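Local coordinates for glycosyl hydrolase family 61, 2 protein (Heterobasidion irregulare TC 32-1, PDB 5NNS) that oxidatively cleaves cellulose and related polysaccharides as a secreted, copper-dependent AA9 lytic polysaccharide monooxygenase that yields C1-oxidised products, at residues K61-A66 with A171-T176; L5-A10 with T28-W33. One frame throughout, in Å; residues are numbered along the deposited sequence.

How the interactions relate
Interaction 2 comes first along the chain: both of its segments, 5-10 and 28-33, precede those of interaction 1, 61-66 and 171-176. The two centres lie about 11 Å apart, on the same side of the molecule's centre. Interaction 1 builds one edge of the mixed sheet, while interaction 2 ties strand 4-9 of the antiparallel sheet to the loop between strands 12-15 and 63-66. The two sheets of the beta-sandwich core of this AA9 enzyme are joined where Leu9 packs on Ala63. The loop adds to this by probable bonds to both segments of interaction 1, from Gln172 N and Lys61 N to the carbonyls of Ile29 and Thr28.

Interaction 1 of 2, residues K61-A66 with A171-T176; sequences KSATVA and AQLIVT
Ala63 and Val65 pair with 171-176 in parallel through a backbone ladder: Ala63 N gives to Gln172 O, Ile174 N to Ala63 O, Val65 N to Ile174 O and Thr176 N to Val65 O. Ala63, Val65, Leu173 and Val175 form the buried face. There Leu173 CD2 lies 3.8 Å from Ala63 CB, a methyl small enough to let the leucine lie close, and Val65 CG2 is 4.3 Å from Leu173 CD1. The face of Thr64 and Ala66 is exposed to solvent, yet Thr64 CG2, set anti to the backbone N by a chi1 of -53°, still meets Thr176 CG2 closely at 3.6 Å.

At the start of the pairing, Gln172 NE2 donates to Ser62 OG over 3.1 Å, with the hydroxyl oxygen in the amide plane. A water links Ser62 OG to Leu173 O, and a sodium ion lies about 3 Å from the serine side chain; a small hydroxyl suits this partly exposed spot. The amide is held further by Arg31 at OE1 and Thr97 at NE2. Strand 63-66 edges the mixed sheet; strand 147-157 flanks 165-176 on its other side, and Leu9 of strand 4-9 packs on Ala63, Val65 and Leu173.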
loop_
_atom_site.group_PDB
_atom_site.type_symbol
_atom_site.label_atom_id
_atom_site.label_comp_id
_atom_site.label_asym_id
_atom_site.label_seq_id
_atom_site.Cartn_x
_atom_site.Cartn_y
_atom_site.Cartn_z
ATOM N N LYS A 61 -11.919 -13.219 3.495
ATOM C CA LYS A 61 -11.314 -13.485 4.801
ATOM C C LYS A 61 -10.777 -12.190 5.419
ATOM O O LYS A 61 -10.698 -11.160 4.747
ATOM C CB LYS A 61 -10.183 -14.510 4.671
ATOM C CG LYS A 61 -10.533 -15.791 3.907
ATOM C CD LYS A 61 -9.730 -16.988 4.428
ATOM C CE LYS A 61 -9.553 -18.106 3.403
ATOM N NZ LYS A 61 -8.333 -17.954 2.550
ATOM N N SER A 62 -10.448 -12.253 6.712
ATOM C CA SER A 62 -9.706 -11.197 7.424
ATOM C C SER A 62 -8.626 -11.843 8.306
ATOM O O SER A 62 -8.862 -12.890 8.902
ATOM C CB SER A 62 -10.634 -10.352 8.310
ATOM O OG SER A 62 -11.559 -9.589 7.555
ATOM N N ALA A 63 -7.452 -11.216 8.392
ATOM C CA ALA A 63 -6.361 -11.720 9.228
ATOM C C ALA A 63 -6.442 -11.076 10.601
ATOM O O ALA A 63 -6.408 -9.852 10.712
ATOM C CB ALA A 63 -5.019 -11.420 8.589
ATOM N N THR A 64 -6.561 -11.897 11.643
ATOM C CA THR A 64 -6.540 -11.397 13.017
ATOM C C THR A 64 -5.098 -11.295 13.492
ATOM O O THR A 64 -4.354 -12.273 13.424
ATOM C CB THR A 64 -7.347 -12.294 13.968
ATOM O OG1 THR A 64 -8.664 -12.468 13.436
ATOM C CG2 THR A 64 -7.444 -11.664 15.356
ATOM N N VAL A 65 -4.713 -10.099 13.952
ATOM C CA VAL A 65 -3.345 -9.805 14.401
ATOM C C VAL A 65 -3.360 -8.789 15.539
ATOM O O VAL A 65 -4.204 -7.898 15.568
ATOM C CB VAL A 65 -2.444 -9.258 13.251
ATOM C CG1 VAL A 65 -2.114 -10.355 12.254
ATOM C CG2 VAL A 65 -3.078 -8.074 12.529
ATOM N N ALA A 66 -2.422 -8.922 16.472
ATOM C CA ALA A 66 -2.280 -7.951 17.554
ATOM C C ALA A 66 -1.653 -6.675 17.011
ATOM O O ALA A 66 -0.867 -6.711 16.056
ATOM C CB ALA A 66 -1.423 -8.513 18.677
ATOM N N ALA A 171 -5.502 -5.600 2.107
ATOM C CA ALA A 171 -5.807 -6.804 2.882
ATOM C C ALA A 171 -6.674 -6.421 4.076
ATOM O O ALA A 171 -6.462 -5.366 4.673
ATOM C CB ALA A 171 -4.523 -7.461 3.351
ATOM N N GLN A 172 -7.645 -7.270 4.419
ATOM C CA GLN A 172 -8.516 -7.029 5.580
ATOM C C GLN A 172 -7.886 -7.597 6.850
ATOM O O GLN A 172 -7.443 -8.744 6.865
ATOM C CB GLN A 172 -9.910 -7.632 5.361
ATOM C CG GLN A 172 -10.680 -6.966 4.229
ATOM C CD GLN A 172 -12.148 -7.366 4.135
ATOM O OE1 GLN A 172 -12.826 -6.997 3.184
ATOM N NE2 GLN A 172 -12.644 -8.104 5.120
ATOM N N LEU A 173 -7.840 -6.784 7.904
ATOM C CA LEU A 173 -7.345 -7.218 9.208
ATOM C C LEU A 173 -8.402 -7.034 10.292
ATOM O O LEU A 173 -9.287 -6.184 10.175
ATOM C CB LEU A 173 -6.105 -6.425 9.621
ATOM C CG LEU A 173 -4.915 -6.332 8.671
ATOM C CD1 LEU A 173 -3.859 -5.431 9.291
ATOM C CD2 LEU A 173 -4.349 -7.707 8.355
ATOM N N ILE A 174 -8.299 -7.849 11.337
ATOM C CA ILE A 174 -8.941 -7.590 12.616
ATOM C C ILE A 174 -7.800 -7.316 13.594
ATOM O O ILE A 174 -7.021 -8.213 13.907
ATOM C CB ILE A 174 -9.815 -8.778 13.082
ATOM C CG1 ILE A 174 -10.931 -9.050 12.061
ATOM C CG2 ILE A 174 -10.429 -8.484 14.449
ATOM C CD1 ILE A 174 -11.677 -10.356 12.264
ATOM N N VAL A 175 -7.686 -6.066 14.044
ATOM C CA VAL A 175 -6.627 -5.656 14.961
ATOM C C VAL A 175 -7.131 -5.816 16.390
ATOM O O VAL A 175 -8.170 -5.262 16.745
ATOM C CB VAL A 175 -6.172 -4.205 14.684
ATOM C CG1 VAL A 175 -5.162 -3.728 15.720
ATOM C CG2 VAL A 175 -5.578 -4.105 13.285
ATOM N N THR A 176 -6.392 -6.579 17.194
ATOM C CA THR A 176 -6.748 -6.852 18.589
ATOM C C THR A 176 -5.731 -6.197 19.519
ATOM O O THR A 176 -4.654 -5.797 19.083
ATOM C CB THR A 176 -6.784 -8.369 18.867
ATOM O OG1 THR A 176 -5.465 -8.920 18.738
ATOM C CG2 THR A 176 -7.729 -9.078 17.896
HETATM O O HOH W 1 -11.719 -6.991 8.426
#

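Interaction 2 of 2, residues L5-A10 with T28-W33; sequences LAYSLA and TIQREW
Tyr7 and Gln30 meet at about a right angle, the phenol ring and the side-chain amide standing 82° apart. Gln30 NE2 donates to Tyr7 OH over 3.0 Å, its N-H bent to 146° at the hydrogen and the phenol oxygen tilted from the amide plane. Gln30 CG sits at the edge of the ring, 3.9 Å from Tyr7 CE1. The glutamine places its CG opposite the backbone N (chi1 -153°) and runs on extended, which carries the amide out between tyrosine and tryptophan. Its other end takes Trp33 NE1, which reaches Gln30 OE1 over 2.9 Å from well above the carbonyl plane, though within the plane of the indole.

Both amide atoms have further partners, Phe17 N at OE1 and Val4 O at NE2, and this buried group therefore needs a donor and an acceptor at once. A leucine at Gln30 would probably leave the Tyr7 hydroxyl, the indole N-H and the backbone groups of Phe17 and Val4 without these mates.

Leu5 CD2 comes to the edge of the indole, 4.0 Å from Trp33 CZ2. The Trp33 side chain lies about 6 Å from that of the glucan-binding Tyr20, so the contact may hold the indole near the substrate surface. Farther along the strand, Ile29 CD1 approaches Tyr7 CD1 obliquely at 3.9 Å and reaches Leu9 CD1 tip to tip at 3.4 Å; branched aliphatic chains suit this buried place, though the two methyls are pressed together.

At the start of the loop segment, Thr28 OG1 accepts from Gln30 N in an ST turn. Strand 4-9 runs between 12-15 and 70-75, with a classic beta bulge where Leu5 and Ala6 face Tyr74, while Ala171 and Leu173 of strand 165-176 pack on Tyr7 and Leu9.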
loop_
_atom_site.group_PDB
_atom_site.type_symbol
_atom_site.label_atom_id
_atom_site.label_comp_id
_atom_site.label_asym_id
_atom_site.label_seq_id
_atom_site.Cartn_x
_atom_site.Cartn_y
_atom_site.Cartn_z
ATOM N N LEU A 5 1.210 -10.686 -3.930
ATOM C CA LEU A 5 0.667 -12.021 -4.176
ATOM C C LEU A 5 0.282 -12.767 -2.899
ATOM O O LEU A 5 -0.605 -13.617 -2.931
ATOM C CB LEU A 5 1.681 -12.860 -4.946
ATOM C CG LEU A 5 2.195 -12.297 -6.269
ATOM C CD1 LEU A 5 3.196 -13.280 -6.846
ATOM C CD2 LEU A 5 1.059 -12.023 -7.245
ATOM N N ALA A 6 0.953 -12.464 -1.790
ATOM C CA ALA A 6 0.715 -13.157 -0.527
ATOM C C ALA A 6 1.201 -12.326 0.655
ATOM O O ALA A 6 1.887 -11.315 0.479
ATOM C CB ALA A 6 1.409 -14.511 -0.536
ATOM N N TYR A 7 0.838 -12.769 1.859
ATOM C CA TYR A 7 1.262 -12.121 3.099
ATOM C C TYR A 7 1.781 -13.136 4.113
ATOM O O TYR A 7 1.429 -14.321 4.061
ATOM C CB TYR A 7 0.100 -11.357 3.741
ATOM C CG TYR A 7 -0.518 -10.291 2.869
ATOM C CD1 TYR A 7 -1.536 -10.606 1.975
ATOM C CD2 TYR A 7 -0.098 -8.963 2.947
ATOM C CE1 TYR A 7 -2.113 -9.633 1.168
ATOM C CE2 TYR A 7 -0.672 -7.983 2.148
ATOM C CZ TYR A 7 -1.674 -8.325 1.259
ATOM O OH TYR A 7 -2.251 -7.375 0.464
ATOM N N SER A 8 2.640 -12.652 5.010
ATOM C CA SER A 8 2.919 -13.306 6.288
ATOM C C SER A 8 2.632 -12.258 7.354
ATOM O O SER A 8 3.309 -11.230 7.411
ATOM C CB SER A 8 4.364 -13.803 6.373
ATOM O OG SER A 8 4.638 -14.396 7.635
ATOM N N LEU A 9 1.605 -12.511 8.164
ATOM C CA LEU A 9 1.113 -11.563 9.158
ATOM C C LEU A 9 1.159 -12.229 10.534
ATOM O O LEU A 9 0.430 -13.196 10.790
ATOM C CB LEU A 9 -0.319 -11.117 8.821
ATOM C CG LEU A 9 -0.590 -10.668 7.379
ATOM C CD1 LEU A 9 -2.083 -10.513 7.143
ATOM C CD2 LEU A 9 0.138 -9.373 7.036
ATOM N N ALA A 10 2.036 -11.715 11.399
ATOM C CA ALA A 10 2.221 -12.230 12.755
ATOM C C ALA A 10 2.405 -13.756 12.761
ATOM O O ALA A 10 1.715 -14.479 13.488
ATOM C CB ALA A 10 1.051 -11.804 13.628
ATOM N N THR A 28 -9.557 -15.175 0.050
ATOM C CA THR A 28 -8.353 -14.532 0.559
ATOM C C THR A 28 -8.679 -13.378 1.491
ATOM O O THR A 28 -9.788 -12.839 1.469
ATOM C CB THR A 28 -7.451 -14.024 -0.598
ATOM O OG1 THR A 28 -6.421 -13.169 -0.080
ATOM C CG2 THR A 28 -8.257 -13.261 -1.648
ATOM N N ILE A 29 -7.697 -13.003 2.306
ATOM C CA ILE A 29 -7.778 -11.760 3.078
ATOM C C ILE A 29 -7.682 -10.516 2.185
ATOM O O ILE A 29 -8.082 -9.422 2.595
ATOM C CB ILE A 29 -6.722 -11.682 4.207
ATOM C CG1 ILE A 29 -5.281 -11.702 3.661
ATOM C CG2 ILE A 29 -6.945 -12.805 5.211
ATOM C CD1 ILE A 29 -4.259 -11.249 4.681
ATOM N N GLN A 30 -7.152 -10.696 0.976
ATOM C CA GLN A 30 -6.878 -9.602 0.060
ATOM C C GLN A 30 -8.104 -9.204 -0.765
ATOM O O GLN A 30 -8.898 -10.062 -1.156
ATOM C CB GLN A 30 -5.742 -10.000 -0.881
ATOM C CG GLN A 30 -4.954 -8.823 -1.408
ATOM C CD GLN A 30 -3.849 -9.228 -2.343
ATOM O OE1 GLN A 30 -4.020 -10.130 -3.168
ATOM N NE2 GLN A 30 -2.708 -8.551 -2.239
ATOM N N ARG A 31 -8.240 -7.902 -1.026
ATOM C CA ARG A 31 -9.262 -7.388 -1.937
ATOM C C ARG A 31 -8.891 -7.720 -3.379
ATOM O O ARG A 31 -7.706 -7.839 -3.718
ATOM C CB ARG A 31 -9.444 -5.871 -1.778
ATOM C CG ARG A 31 -10.093 -5.434 -0.471
ATOM C CD ARG A 31 -11.431 -6.126 -0.245
ATOM N NE ARG A 31 -12.294 -5.403 0.692
ATOM C CZ ARG A 31 -13.106 -4.389 0.377
ATOM N NH1 ARG A 31 -13.195 -3.921 -0.869
ATOM N NH2 ARG A 31 -13.840 -3.827 1.329
ATOM N N GLU A 32 -9.917 -7.881 -4.216
ATOM C CA GLU A 32 -9.735 -8.303 -5.602
ATOM C C GLU A 32 -8.959 -7.254 -6.386
ATOM O O GLU A 32 -9.311 -6.082 -6.358
ATOM C CB GLU A 32 -11.092 -8.544 -6.269
ATOM C CG GLU A 32 -11.063 -8.737 -7.784
ATOM C CD GLU A 32 -12.429 -9.071 -8.366
ATOM O OE1 GLU A 32 -13.391 -9.260 -7.591
ATOM O OE2 GLU A 32 -12.549 -9.138 -9.606
ATOM N N TRP A 33 -7.906 -7.687 -7.068
ATOM C CA TRP A 33 -7.206 -6.854 -8.042
ATOM C C TRP A 33 -6.978 -7.698 -9.287
ATOM O O TRP A 33 -6.490 -8.818 -9.196
ATOM C CB TRP A 33 -5.897 -6.297 -7.457
ATOM C CG TRP A 33 -4.888 -7.320 -6.972
ATOM C CD1 TRP A 33 -4.963 -8.086 -5.845
ATOM C CD2 TRP A 33 -3.640 -7.644 -7.590
ATOM N NE1 TRP A 33 -3.845 -8.875 -5.733
ATOM C CE2 TRP A 33 -3.013 -8.618 -6.788
ATOM C CE3 TRP A 33 -2.987 -7.197 -8.746
ATOM C CZ2 TRP A 33 -1.767 -9.174 -7.111
ATOM C CZ3 TRP A 33 -1.737 -7.741 -9.070
ATOM C CH2 TRP A 33 -1.143 -8.718 -8.248
#